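Local structure of putative thiosulfate sulfurtransferase YNJE (Escherichia coli, 2WLR) at residues K21-R26 with V79-N84; G43-A48 with P113-K118; E298-T303 with T406-P411. The protein catalyses transfer of sulfur from thiosulfate to cyanide, giving thiocyanate and sulfite, through a cysteine persulfide intermediate in a periplasmic chain with rhodanese repeats. One frame throughout, in Å; residues are numbered along the deposited sequence.

Interaction 1 (K21-R26 with V79-N84); sequences KAIDTR and VALYGN
D24 turns its carboxylate toward Y82 with CG opposite the backbone N (chi1 -171°), while Y82 swings its ring between its own backbone N and carbonyl carbon (chi1 68°), against D24. CA of D24 therefore sits over one ring face, 3.9 Å from the centroid, a CH-pi contact, and Y82 OH makes a weak bond to D24 OD2 at 2.7 Å; the stronger partner of that hydroxyl is E45 N. R26 also holds the carboxylate, its NE and NH2 meeting OD1 and OD2 side-on, NH2 to OD2 at 2.8 Å. OD1 also accepts from R26 N at 3.2 Å, an Asx turn. Replacing D24, say by alanine, would probably leave the buried R26 guanidinium without its charge mate, relying on neutral partners such as G43 O, and undo the Asx turn. The backbones form a parallel ladder, K21-D24 on V79-Y82, with A80 N to K21 O at 2.9 Å and I23 N to A80 O also at 2.9 Å. Y82 O takes both T25 N and T25 OG1, the latter at 2.7 Å from above the carbonyl plane. On the I23 face, I23 CB and L81 CD2 pack at 3.7 Å. These strands are the middle pair of the four-stranded parallel sheet of the first rhodanese repeat, flanked by 49-50 and 103-105; helix 85-97 packs on I23 and T25, helix 12-17 on A22 and A80.

Interaction 2 (G43-A48 with P113-K118); sequences GHELAA and PSRLQK
E45 and R115 form a side-on salt bridge: R115 NE reaches E45 OE1 at 2.8 Å and R115 NH2 reaches E45 OE2 at 3.0 Å. The two planes stand 59° apart; NE meets OE1 on its syn side, and NH2 comes to OE2 from above the carboxylate plane. E45 folds its chain at chi2 (-75°) and R115 runs extended from CG to NE. Each has a further partner, L110 N on E45 OE2 and D108 on R115 NH1, and a water links E45 OE1 with R115 O and L46 N. Next to the salt bridge, H44 and Q117 make a single antiparallel bridge of the hydrogen-bonded kind, with H44 N to Q117 O and Q117 N to H44 O both at 2.8 Å. It ties the loop ahead of strand 49-50 to the segment that follows strand 103-105 in the first rhodanese repeat. A type II turn follows from E45 to A48; E45 O receives A48 N and H44 ND1 from opposite faces of its plane. The H44 ring lies with one face on Q117, whose O is 3.2 Å from H44 CD2 and whose CB makes a CH-pi contact. G43 has backbone angles that call for glycine, and a CB there would also collide with Q117 O. Farther out, L116 CD2 packs 3.6 Å from E45 CD, and L46 CD1 lies alongside the Q117 side chain.

Interaction 3 (E298-T303 with T406-P411); sequences EFIGTT and TGERGP
The carbonyl oxygen of F299 is gripped end-on by R409, NH1 and NH2 each lying 3.0 Å from F299 O. Both nitrogens approach from the same face of the carbonyl plane, and the oxygen lies near the guanidinium plane. The helix 296-300 ends here in a Schellman motif, with G301 at positive phi, so the arginine and the chain beyond strand 404-405 cover carbonyls of the last helical turn at the edge of the third rhodanese repeat. The same guanidinium lies flat on the F299 ring, planes 13° apart and R409 CZ 3.9 Å from the ring centroid, a cation-pi stack that puts NH2 over the middle of the ring. R409 spans the distance with its chain extended from CG to NE. A third bond, R409 NH1 to G407 O at 2.8 Å within its own segment, further fixes the rotation of the group. The rings of W296, W320 and W353 also meet F299. One residue on, I300 O takes two donors from one face of its plane: G407 N at 2.6 Å and T406 OG1 at 3.1 Å. G301 has a backbone shape that calls for glycine, and a CB would also run into T406 OG1. In the same helix turn, E298 forms a salt bridge with R370, which by similarity binds substrate. The I300 side chain lies along G407, with CG2 3.6 Å from G407 O, and at its far end I300 CD1 meets E408 OE2, also at 3.6 Å; E408 OE1 bonds W296 NE1.

In the fold
Interactions 1 and 2 belong to one unit, the first rhodanese repeat, with centres 12 Å apart and segments that alternate along the chain: 21-26, 43-48, 79-84, 113-118. They touch directly, since R26 NH2 and Y82 OH, at the C-terminal ends of the central strands, probably bond G43 O and E45 N. The loop 43-48 thus joins the core of the four-stranded sheet to the segment 113-118 after its last strand. Interaction 3 follows much later, about 38 Å from either of the others between centres, and joins helix 296-300 of the third repeat, which holds the catalytic C365, to the last modelled residues of the chain, far from the first repeat.

Interaction 1 (K21-R26 with V79-N84)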
ATOM      1  N   LYS A  21       1.418  -7.905 -24.789  1.00 14.30           N
ATOM      2  CA  LYS A  21       1.436  -7.252 -23.491  1.00 14.81           C
ATOM      3  C   LYS A  21       2.685  -6.369 -23.368  1.00 12.68           C
ATOM      4  O   LYS A  21       3.766  -6.738 -23.820  1.00 13.48           O
ATOM      5  CB  LYS A  21       1.426  -8.291 -22.371  1.00 16.32           C
ATOM      6  CG  LYS A  21       0.076  -9.017 -22.242  1.00 20.47           C
ATOM      7  CD  LYS A  21       0.077 -10.088 -21.157  1.00 23.80           C
ATOM      8  CE  LYS A  21      -1.235 -10.866 -21.164  1.00 25.42           C
ATOM      9  NZ  LYS A  21      -1.345 -11.725 -22.383  1.00 28.09           N
ATOM     10  N   ALA A  22       2.504  -5.188 -22.795  1.00 10.97           N
ATOM     11  CA  ALA A  22       3.623  -4.287 -22.501  1.00  9.60           C
ATOM     12  C   ALA A  22       4.124  -4.528 -21.068  1.00  8.80           C
ATOM     13  O   ALA A  22       3.342  -4.793 -20.157  1.00  9.12           O
ATOM     14  CB  ALA A  22       3.191  -2.824 -22.704  1.00 10.38           C
ATOM     15  N   ILE A  23       5.442  -4.390 -20.897  1.00  8.84           N
ATOM     16  CA  ILE A  23       6.061  -4.553 -19.574  1.00  7.75           C
ATOM     17  C   ILE A  23       6.960  -3.338 -19.293  1.00  7.29           C
ATOM     18  O   ILE A  23       7.903  -3.049 -20.021  1.00  8.16           O
ATOM     19  CB  ILE A  23       6.910  -5.820 -19.448  1.00  8.61           C
ATOM     20  CG1 ILE A  23       6.046  -7.048 -19.745  1.00 11.02           C
ATOM     21  CG2 ILE A  23       7.548  -5.849 -18.071  1.00 10.85           C
ATOM     22  CD1 ILE A  23       6.793  -8.388 -19.645  1.00 12.20           C
ATOM     23  N   ASP A  24       6.582  -2.617 -18.246  1.00  6.92           N
ATOM     24  CA  ASP A  24       7.256  -1.421 -17.754  1.00  6.16           C
ATOM     25  C   ASP A  24       8.333  -1.898 -16.792  1.00  6.50           C
ATOM     26  O   ASP A  24       8.030  -2.517 -15.767  1.00  5.83           O
ATOM     27  CB  ASP A  24       6.191  -0.577 -17.048  1.00  5.87           C
ATOM     28  CG  ASP A  24       6.651   0.796 -16.653  1.00  6.95           C
ATOM     29  OD1 ASP A  24       7.814   1.013 -16.327  1.00  8.63           O
ATOM     30  OD2 ASP A  24       5.785   1.722 -16.655  1.00  7.44           O
ATOM     31  N   THR A  25       9.588  -1.678 -17.150  1.00  6.83           N
ATOM     32  CA  THR A  25      10.740  -2.149 -16.385  1.00  6.51           C
ATOM     33  C   THR A  25      11.277  -1.159 -15.347  1.00  6.92           C
ATOM     34  O   THR A  25      12.271  -1.427 -14.690  1.00  7.75           O
ATOM     35  CB  THR A  25      11.870  -2.591 -17.332  1.00  7.55           C
ATOM     36  OG1 THR A  25      12.432  -1.447 -17.965  1.00  8.55           O
ATOM     37  CG2 THR A  25      11.360  -3.635 -18.362  1.00  7.85           C
ATOM     38  N   ARG A  26      10.558  -0.055 -15.156  1.00  6.52           N
ATOM     39  CA  ARG A  26      10.956   0.953 -14.195  1.00  6.41           C
ATOM     40  C   ARG A  26      10.493   0.576 -12.778  1.00  6.49           C
ATOM     41  O   ARG A  26       9.617  -0.231 -12.626  1.00  7.05           O
ATOM     42  CB  ARG A  26      10.271   2.269 -14.566  1.00  6.94           C
ATOM     43  CG  ARG A  26      10.689   2.816 -15.902  1.00  6.61           C
ATOM     44  CD  ARG A  26       9.967   4.088 -16.253  1.00  6.83           C
ATOM     45  NE  ARG A  26       8.548   3.832 -16.357  1.00  7.97           N
ATOM     46  CZ  ARG A  26       7.629   4.780 -16.509  1.00  7.84           C
ATOM     47  NH1 ARG A  26       7.975   6.064 -16.561  1.00  9.80           N
ATOM     48  NH2 ARG A  26       6.365   4.463 -16.553  1.00  7.64           N
ATOM     49  N   VAL A  79       5.661  -9.725 -26.185  1.00 16.48           N
ATOM     50  CA  VAL A  79       5.797  -8.808 -25.049  1.00 16.32           C
ATOM     51  C   VAL A  79       6.704  -7.674 -25.478  1.00 13.86           C
ATOM     52  O   VAL A  79       7.687  -7.887 -26.183  1.00 14.53           O
ATOM     53  CB  VAL A  79       6.264  -9.504 -23.724  1.00 17.19           C
ATOM     54  CG1 VAL A  79       5.341 -10.672 -23.434  1.00 20.70           C
ATOM     55  CG2 VAL A  79       7.715  -9.950 -23.792  1.00 19.56           C
ATOM     56  N   ALA A  80       6.323  -6.438 -25.147  1.00 11.93           N
ATOM     57  CA  ALA A  80       7.103  -5.266 -25.536  1.00 11.56           C
ATOM     58  C   ALA A  80       7.534  -4.535 -24.278  1.00 10.09           C
ATOM     59  O   ALA A  80       6.687  -4.107 -23.483  1.00 10.32           O
ATOM     60  CB  ALA A  80       6.301  -4.353 -26.406  1.00 12.04           C
ATOM     61  N   LEU A  81       8.839  -4.416 -24.093  1.00  9.71           N
ATOM     62  CA  LEU A  81       9.435  -3.813 -22.905  1.00  9.99           C
ATOM     63  C   LEU A  81       9.698  -2.346 -23.104  1.00  9.37           C
ATOM     64  O   LEU A  81       9.962  -1.876 -24.219  1.00  9.73           O
ATOM     65  CB  LEU A  81      10.766  -4.478 -22.576  1.00 10.51           C
ATOM     66  CG  LEU A  81      10.810  -6.002 -22.521  1.00 14.47           C
ATOM     67  CD1 LEU A  81      12.147  -6.489 -22.026  1.00 15.27           C
ATOM     68  CD2 LEU A  81       9.715  -6.575 -21.700  1.00 16.05           C
ATOM     69  N   TYR A  82       9.616  -1.594 -22.012  1.00  8.83           N
ATOM     70  CA  TYR A  82      10.096  -0.228 -22.023  1.00  8.12           C
ATOM     71  C   TYR A  82      10.700   0.207 -20.718  1.00  8.25           C
ATOM     72  O   TYR A  82      10.594  -0.478 -19.685  1.00  7.58           O
ATOM     73  CB  TYR A  82       9.015   0.734 -22.520  1.00  7.10           C
ATOM     74  CG  TYR A  82       7.832   0.881 -21.579  1.00  7.46           C
ATOM     75  CD1 TYR A  82       6.728   0.056 -21.682  1.00  6.87           C
ATOM     76  CD2 TYR A  82       7.787   1.900 -20.658  1.00  8.25           C
ATOM     77  CE1 TYR A  82       5.626   0.198 -20.834  1.00  7.52           C
ATOM     78  CE2 TYR A  82       6.709   2.048 -19.805  1.00  6.91           C
ATOM     79  CZ  TYR A  82       5.611   1.218 -19.905  1.00  7.23           C
ATOM     80  OH  TYR A  82       4.567   1.421 -19.030  1.00  7.31           O
ATOM     81  N   GLY A  83      11.390   1.325 -20.778  1.00  8.48           N
ATOM     82  CA  GLY A  83      12.162   1.842 -19.683  1.00  9.28           C
ATOM     83  C   GLY A  83      13.562   2.189 -20.111  1.00 10.75           C
ATOM     84  O   GLY A  83      13.817   2.360 -21.302  1.00 11.30           O
ATOM     85  N   ASN A  84      14.467   2.312 -19.151  1.00 11.03           N
ATOM     86  CA  ASN A  84      15.851   2.571 -19.548  1.00 11.89           C
ATOM     87  C   ASN A  84      16.509   1.355 -20.178  1.00 12.15           C
ATOM     88  O   ASN A  84      16.093   0.219 -19.945  1.00 11.36           O
ATOM     89  CB  ASN A  84      16.676   3.193 -18.456  1.00 13.74           C
ATOM     90  CG  ASN A  84      16.962   2.267 -17.341  1.00 15.39           C
ATOM     91  OD1 ASN A  84      17.738   1.301 -17.495  1.00 18.07           O
ATOM     92  ND2 ASN A  84      16.400   2.555 -16.183  1.00 21.30           N
TER
HETATM   93  O   HOH W   1      13.451   1.066 -16.681  1.00 12.17           O

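Interaction 2 (G43-A48 with P113-K118)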
ATOM      1  N   GLY A  43       2.719   7.842 -15.442  1.00  7.07           N
ATOM      2  CA  GLY A  43       2.047   6.561 -15.530  1.00  7.55           C
ATOM      3  C   GLY A  43       2.664   5.586 -16.508  1.00  7.62           C
ATOM      4  O   GLY A  43       3.752   5.787 -17.012  1.00  8.02           O
ATOM      5  N   HIS A  44       1.877   4.538 -16.815  1.00  7.01           N
ATOM      6  CA  HIS A  44       2.292   3.419 -17.653  1.00  7.98           C
ATOM      7  C   HIS A  44       1.399   3.266 -18.853  1.00  7.38           C
ATOM      8  O   HIS A  44       0.312   3.801 -18.917  1.00  7.37           O
ATOM      9  CB  HIS A  44       2.313   2.098 -16.851  1.00  7.86           C
ATOM     10  CG  HIS A  44       1.072   1.839 -16.042  1.00  7.51           C
ATOM     11  ND1 HIS A  44      -0.022   1.122 -16.490  1.00 10.45           N
ATOM     12  CD2 HIS A  44       0.799   2.158 -14.766  1.00  4.98           C
ATOM     13  CE1 HIS A  44      -0.897   1.026 -15.493  1.00  6.71           C
ATOM     14  NE2 HIS A  44      -0.427   1.672 -14.452  1.00 11.30           N
ATOM     15  N   GLU A  45       1.883   2.531 -19.831  1.00  8.07           N
ATOM     16  CA  GLU A  45       1.062   2.295 -20.989  1.00  8.38           C
ATOM     17  C   GLU A  45      -0.119   1.406 -20.651  1.00  9.49           C
ATOM     18  O   GLU A  45      -0.077   0.616 -19.726  1.00  8.84           O
ATOM     19  CB  GLU A  45       1.886   1.719 -22.123  1.00  8.76           C
ATOM     20  CG  GLU A  45       3.004   2.645 -22.614  1.00  9.31           C
ATOM     21  CD  GLU A  45       2.541   3.790 -23.450  1.00 10.34           C
ATOM     22  OE1 GLU A  45       1.324   3.949 -23.649  1.00 10.79           O
ATOM     23  OE2 GLU A  45       3.419   4.515 -23.949  1.00 10.45           O
ATOM     24  N   LEU A  46      -1.196   1.563 -21.408  1.00  9.85           N
ATOM     25  CA  LEU A  46      -2.419   0.820 -21.175  1.00 11.21           C
ATOM     26  C   LEU A  46      -2.201  -0.682 -21.023  1.00 11.30           C
ATOM     27  O   LEU A  46      -1.593  -1.333 -21.873  1.00 12.15           O
ATOM     28  CB  LEU A  46      -3.437   1.112 -22.295  1.00 11.99           C
ATOM     29  CG  LEU A  46      -4.795   0.432 -22.196  1.00 12.82           C
ATOM     30  CD1 LEU A  46      -5.593   0.941 -20.996  1.00 14.46           C
ATOM     31  CD2 LEU A  46      -5.562   0.709 -23.500  1.00 17.75           C
ATOM     32  N   ALA A  47      -2.700  -1.187 -19.906  1.00 12.22           N
ATOM     33  CA  ALA A  47      -2.660  -2.599 -19.577  1.00 11.81           C
ATOM     34  C   ALA A  47      -1.250  -3.131 -19.311  1.00 11.27           C
ATOM     35  O   ALA A  47      -1.073  -4.339 -19.160  1.00 13.49           O
ATOM     36  CB  ALA A  47      -3.393  -3.439 -20.651  1.00 13.25           C
ATOM     37  N   ALA A  48      -0.257  -2.233 -19.184  1.00  9.94           N
ATOM     38  CA  ALA A  48       1.121  -2.684 -18.979  1.00  8.69           C
ATOM     39  C   ALA A  48       1.246  -3.374 -17.636  1.00  7.59           C
ATOM     40  O   ALA A  48       0.583  -3.036 -16.662  1.00  8.75           O
ATOM     41  CB  ALA A  48       2.103  -1.528 -18.965  1.00  8.17           C
ATOM     42  N   PRO A 113       2.186  11.271 -23.588  1.00 12.17           N
ATOM     43  CA  PRO A 113       1.835  11.323 -22.186  1.00 12.52           C
ATOM     44  C   PRO A 113       0.340  11.206 -21.926  1.00 11.72           C
ATOM     45  O   PRO A 113      -0.072  10.714 -20.888  1.00 11.80           O
ATOM     46  CB  PRO A 113       2.392  12.683 -21.736  1.00 13.45           C
ATOM     47  CG  PRO A 113       3.447  12.989 -22.715  1.00 14.11           C
ATOM     48  CD  PRO A 113       3.006  12.420 -24.004  1.00 13.93           C
ATOM     49  N   SER A 114      -0.484  11.661 -22.869  1.00 11.97           N
ATOM     50  CA  SER A 114      -1.931  11.640 -22.667  1.00 11.48           C
ATOM     51  C   SER A 114      -2.570  10.249 -22.581  1.00 11.17           C
ATOM     52  O   SER A 114      -3.649  10.096 -22.030  1.00 11.56           O
ATOM     53  CB  SER A 114      -2.651  12.484 -23.736  1.00 12.62           C
ATOM     54  OG  SER A 114      -2.596  11.887 -25.008  1.00 12.71           O
ATOM     55  N   ARG A 115      -1.879   9.224 -23.079  1.00 10.13           N
ATOM     56  CA  ARG A 115      -2.485   7.903 -23.145  1.00 10.75           C
ATOM     57  C   ARG A 115      -2.054   7.059 -21.938  1.00  9.94           C
ATOM     58  O   ARG A 115      -2.437   5.917 -21.837  1.00 11.61           O
ATOM     59  CB  ARG A 115      -2.164   7.214 -24.472  1.00 11.16           C
ATOM     60  CG  ARG A 115      -0.756   6.796 -24.655  1.00 11.77           C
ATOM     61  CD  ARG A 115      -0.519   6.082 -25.966  1.00 11.39           C
ATOM     62  NE  ARG A 115       0.800   5.465 -25.960  1.00 11.88           N
ATOM     63  CZ  ARG A 115       1.526   5.135 -27.019  1.00 12.80           C
ATOM     64  NH1 ARG A 115       1.091   5.325 -28.254  1.00 16.27           N
ATOM     65  NH2 ARG A 115       2.701   4.563 -26.819  1.00 14.77           N
ATOM     66  N   LEU A 116      -1.262   7.620 -21.033  1.00  9.04           N
ATOM     67  CA  LEU A 116      -0.751   6.845 -19.885  1.00  8.96           C
ATOM     68  C   LEU A 116      -1.796   6.686 -18.806  1.00  9.97           C
ATOM     69  O   LEU A 116      -2.691   7.522 -18.663  1.00 12.00           O
ATOM     70  CB  LEU A 116       0.515   7.506 -19.323  1.00  8.02           C
ATOM     71  CG  LEU A 116       1.659   7.576 -20.335  1.00  6.93           C
ATOM     72  CD1 LEU A 116       2.816   8.398 -19.805  1.00  8.69           C
ATOM     73  CD2 LEU A 116       2.160   6.207 -20.773  1.00  9.67           C
ATOM     74  N   GLN A 117      -1.654   5.596 -18.058  1.00  9.65           N
ATOM     75  CA  GLN A 117      -2.532   5.211 -16.974  1.00 10.86           C
ATOM     76  C   GLN A 117      -1.790   5.302 -15.650  1.00 10.74           C
ATOM     77  O   GLN A 117      -0.639   4.937 -15.553  1.00 10.62           O
ATOM     78  CB  GLN A 117      -3.028   3.770 -17.143  1.00 11.58           C
ATOM     79  CG  GLN A 117      -3.570   3.402 -18.510  1.00 15.13           C
ATOM     80  CD  GLN A 117      -4.718   4.236 -18.949  1.00 19.97           C
ATOM     81  OE1 GLN A 117      -4.626   4.977 -19.946  1.00 26.63           O
ATOM     82  NE2 GLN A 117      -5.823   4.126 -18.234  1.00 20.83           N
ATOM     83  N   LYS A 118      -2.465   5.759 -14.610  1.00 11.86           N
ATOM     84  CA  LYS A 118      -1.822   5.904 -13.292  1.00 12.67           C
ATOM     85  C   LYS A 118      -2.764   5.537 -12.171  1.00 13.32           C
ATOM     86  O   LYS A 118      -3.971   5.455 -12.380  1.00 13.29           O
ATOM     87  CB  LYS A 118      -1.339   7.338 -13.105  1.00 13.65           C
ATOM     88  CG  LYS A 118      -2.423   8.409 -13.148  1.00 15.71           C
ATOM     89  CD  LYS A 118      -1.845   9.823 -13.319  1.00 21.64           C
ATOM     90  CE  LYS A 118      -2.938  10.864 -13.682  1.00 24.59           C
ATOM     91  NZ  LYS A 118      -2.401  12.014 -14.493  1.00 29.11           N
TER
HETATM   92  O   HOH W   2      -1.391   3.738 -23.279  1.00 11.68           O

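Interaction 3 (E298-T303 with T406-P411)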
ATOM      1  N   GLU A 298      -5.425 -17.974   9.762  1.00 13.32           N
ATOM      2  CA  GLU A 298      -6.402 -17.236  10.552  1.00 13.29           C
ATOM      3  C   GLU A 298      -7.815 -17.330   9.954  1.00 13.39           C
ATOM      4  O   GLU A 298      -8.804 -17.560  10.655  1.00 13.76           O
ATOM      5  CB  GLU A 298      -5.997 -15.756  10.635  1.00 13.35           C
ATOM      6  CG  GLU A 298      -4.809 -15.457  11.496  1.00 13.51           C
ATOM      7  CD  GLU A 298      -4.331 -14.022  11.283  1.00 13.14           C
ATOM      8  OE1 GLU A 298      -4.917 -13.119  11.921  1.00 14.90           O
ATOM      9  OE2 GLU A 298      -3.419 -13.830  10.454  1.00 12.94           O
ATOM     10  N   PHE A 299      -7.927 -17.111   8.646  1.00 13.03           N
ATOM     11  CA  PHE A 299      -9.202 -17.131   7.939  1.00 13.75           C
ATOM     12  C   PHE A 299      -9.912 -18.481   8.095  1.00 13.99           C
ATOM     13  O   PHE A 299     -11.136 -18.513   8.219  1.00 13.55           O
ATOM     14  CB  PHE A 299      -8.996 -16.801   6.446  1.00 14.31           C
ATOM     15  CG  PHE A 299     -10.265 -16.615   5.668  1.00 13.94           C
ATOM     16  CD1 PHE A 299     -11.000 -15.421   5.738  1.00 12.99           C
ATOM     17  CD2 PHE A 299     -10.746 -17.623   4.834  1.00 13.15           C
ATOM     18  CE1 PHE A 299     -12.137 -15.231   5.031  1.00 13.82           C
ATOM     19  CE2 PHE A 299     -11.923 -17.428   4.114  1.00 12.95           C
ATOM     20  CZ  PHE A 299     -12.623 -16.230   4.223  1.00 13.47           C
ATOM     21  N   ILE A 300      -9.154 -19.573   8.144  1.00 15.55           N
ATOM     22  CA  ILE A 300      -9.785 -20.894   8.247  1.00 15.80           C
ATOM     23  C   ILE A 300      -9.883 -21.414   9.673  1.00 17.04           C
ATOM     24  O   ILE A 300     -10.510 -22.451   9.892  1.00 18.25           O
ATOM     25  CB  ILE A 300      -9.125 -21.946   7.302  1.00 16.21           C
ATOM     26  CG1 ILE A 300      -7.690 -22.265   7.715  1.00 16.74           C
ATOM     27  CG2 ILE A 300      -9.249 -21.471   5.861  1.00 15.26           C
ATOM     28  CD1 ILE A 300      -7.057 -23.483   6.953  1.00 19.58           C
ATOM     29  N   GLY A 301      -9.269 -20.715  10.624  1.00 16.66           N
ATOM     30  CA  GLY A 301      -9.480 -20.962  12.042  1.00 17.24           C
ATOM     31  C   GLY A 301      -8.451 -21.857  12.716  1.00 17.83           C
ATOM     32  O   GLY A 301      -8.710 -22.379  13.802  1.00 19.59           O
ATOM     33  N   THR A 302      -7.287 -22.034  12.103  1.00 18.60           N
ATOM     34  CA  THR A 302      -6.201 -22.813  12.688  1.00 18.93           C
ATOM     35  C   THR A 302      -5.491 -22.104  13.835  1.00 18.95           C
ATOM     36  O   THR A 302      -4.929 -22.738  14.751  1.00 20.27           O
ATOM     37  CB  THR A 302      -5.148 -23.097  11.609  1.00 19.67           C
ATOM     38  OG1 THR A 302      -5.816 -23.531  10.417  1.00 21.99           O
ATOM     39  CG2 THR A 302      -4.125 -24.147  12.099  1.00 20.49           C
ATOM     40  N   THR A 303      -5.438 -20.775  13.741  1.00 17.96           N
ATOM     41  CA  THR A 303      -4.807 -19.955  14.742  1.00 17.84           C
ATOM     42  C   THR A 303      -5.555 -18.643  14.775  1.00 17.24           C
ATOM     43  O   THR A 303      -6.145 -18.248  13.782  1.00 17.30           O
ATOM     44  CB  THR A 303      -3.333 -19.665  14.448  1.00 17.79           C
ATOM     45  OG1 THR A 303      -2.785 -18.806  15.453  1.00 18.77           O
ATOM     46  CG2 THR A 303      -3.150 -19.003  13.087  1.00 19.11           C
ATOM     47  N   THR A 406     -15.533 -21.112   9.879  1.00 22.99           N
ATOM     48  CA  THR A 406     -14.285 -21.816  10.082  1.00 24.11           C
ATOM     49  C   THR A 406     -14.047 -22.821   8.967  1.00 23.68           C
ATOM     50  O   THR A 406     -14.969 -23.173   8.239  1.00 24.68           O
ATOM     51  CB  THR A 406     -14.264 -22.533  11.440  1.00 24.77           C
ATOM     52  OG1 THR A 406     -12.924 -22.927  11.764  1.00 27.83           O
ATOM     53  CG2 THR A 406     -15.164 -23.760  11.423  1.00 25.15           C
ATOM     54  N   GLY A 407     -12.802 -23.258   8.848  1.00 23.47           N
ATOM     55  CA  GLY A 407     -12.416 -24.267   7.866  1.00 23.71           C
ATOM     56  C   GLY A 407     -12.241 -23.774   6.443  1.00 23.61           C
ATOM     57  O   GLY A 407     -12.602 -22.638   6.089  1.00 22.88           O
ATOM     58  N   GLU A 408     -11.678 -24.657   5.622  1.00 23.69           N
ATOM     59  CA  GLU A 408     -11.438 -24.384   4.213  1.00 24.01           C
ATOM     60  C   GLU A 408     -12.762 -24.070   3.516  1.00 24.18           C
ATOM     61  O   GLU A 408     -13.783 -24.767   3.705  1.00 24.91           O
ATOM     62  CB  GLU A 408     -10.731 -25.581   3.556  1.00 24.04           C
ATOM     63  CG  GLU A 408      -9.324 -25.860   4.087  1.00 24.69           C
ATOM     64  CD  GLU A 408      -8.252 -24.962   3.468  1.00 26.82           C
ATOM     65  OE1 GLU A 408      -8.621 -24.114   2.643  1.00 25.31           O
ATOM     66  OE2 GLU A 408      -7.054 -25.114   3.799  1.00 29.12           O
ATOM     67  N   ARG A 409     -12.752 -23.003   2.726  1.00 23.37           N
ATOM     68  CA  ARG A 409     -13.931 -22.554   2.000  1.00 23.44           C
ATOM     69  C   ARG A 409     -13.517 -21.542   0.953  1.00 24.21           C
ATOM     70  O   ARG A 409     -12.383 -21.063   0.960  1.00 24.01           O
ATOM     71  CB  ARG A 409     -14.970 -21.942   2.942  1.00 23.30           C
ATOM     72  CG  ARG A 409     -14.526 -20.639   3.628  1.00 21.44           C
ATOM     73  CD  ARG A 409     -15.431 -20.317   4.834  1.00 20.41           C
ATOM     74  NE  ARG A 409     -14.988 -19.089   5.502  1.00 18.91           N
ATOM     75  CZ  ARG A 409     -14.015 -19.009   6.397  1.00 15.62           C
ATOM     76  NH1 ARG A 409     -13.291 -20.056   6.757  1.00 17.58           N
ATOM     77  NH2 ARG A 409     -13.706 -17.831   6.916  1.00 15.24           N
ATOM     78  N   GLY A 410     -14.457 -21.184   0.093  1.00 25.71           N
ATOM     79  CA  GLY A 410     -14.186 -20.294  -1.018  1.00 26.75           C
ATOM     80  C   GLY A 410     -15.246 -19.233  -1.172  1.00 27.74           C
ATOM     81  O   GLY A 410     -16.162 -19.133  -0.351  1.00 28.38           O
ATOM     82  N   PRO A 411     -15.112 -18.402  -2.222  1.00 29.50           N
ATOM     83  CA  PRO A 411     -16.036 -17.317  -2.554  1.00 30.14           C
ATOM     84  C   PRO A 411     -17.481 -17.790  -2.764  1.00 31.12           C
ATOM     85  O   PRO A 411     -17.710 -18.785  -3.465  1.00 32.35           O
ATOM     86  CB  PRO A 411     -15.471 -16.759  -3.863  1.00 30.52           C
ATOM     87  CG  PRO A 411     -14.043 -17.181  -3.899  1.00 30.04           C
ATOM     88  CD  PRO A 411     -13.945 -18.449  -3.121  1.00 29.34           C
TER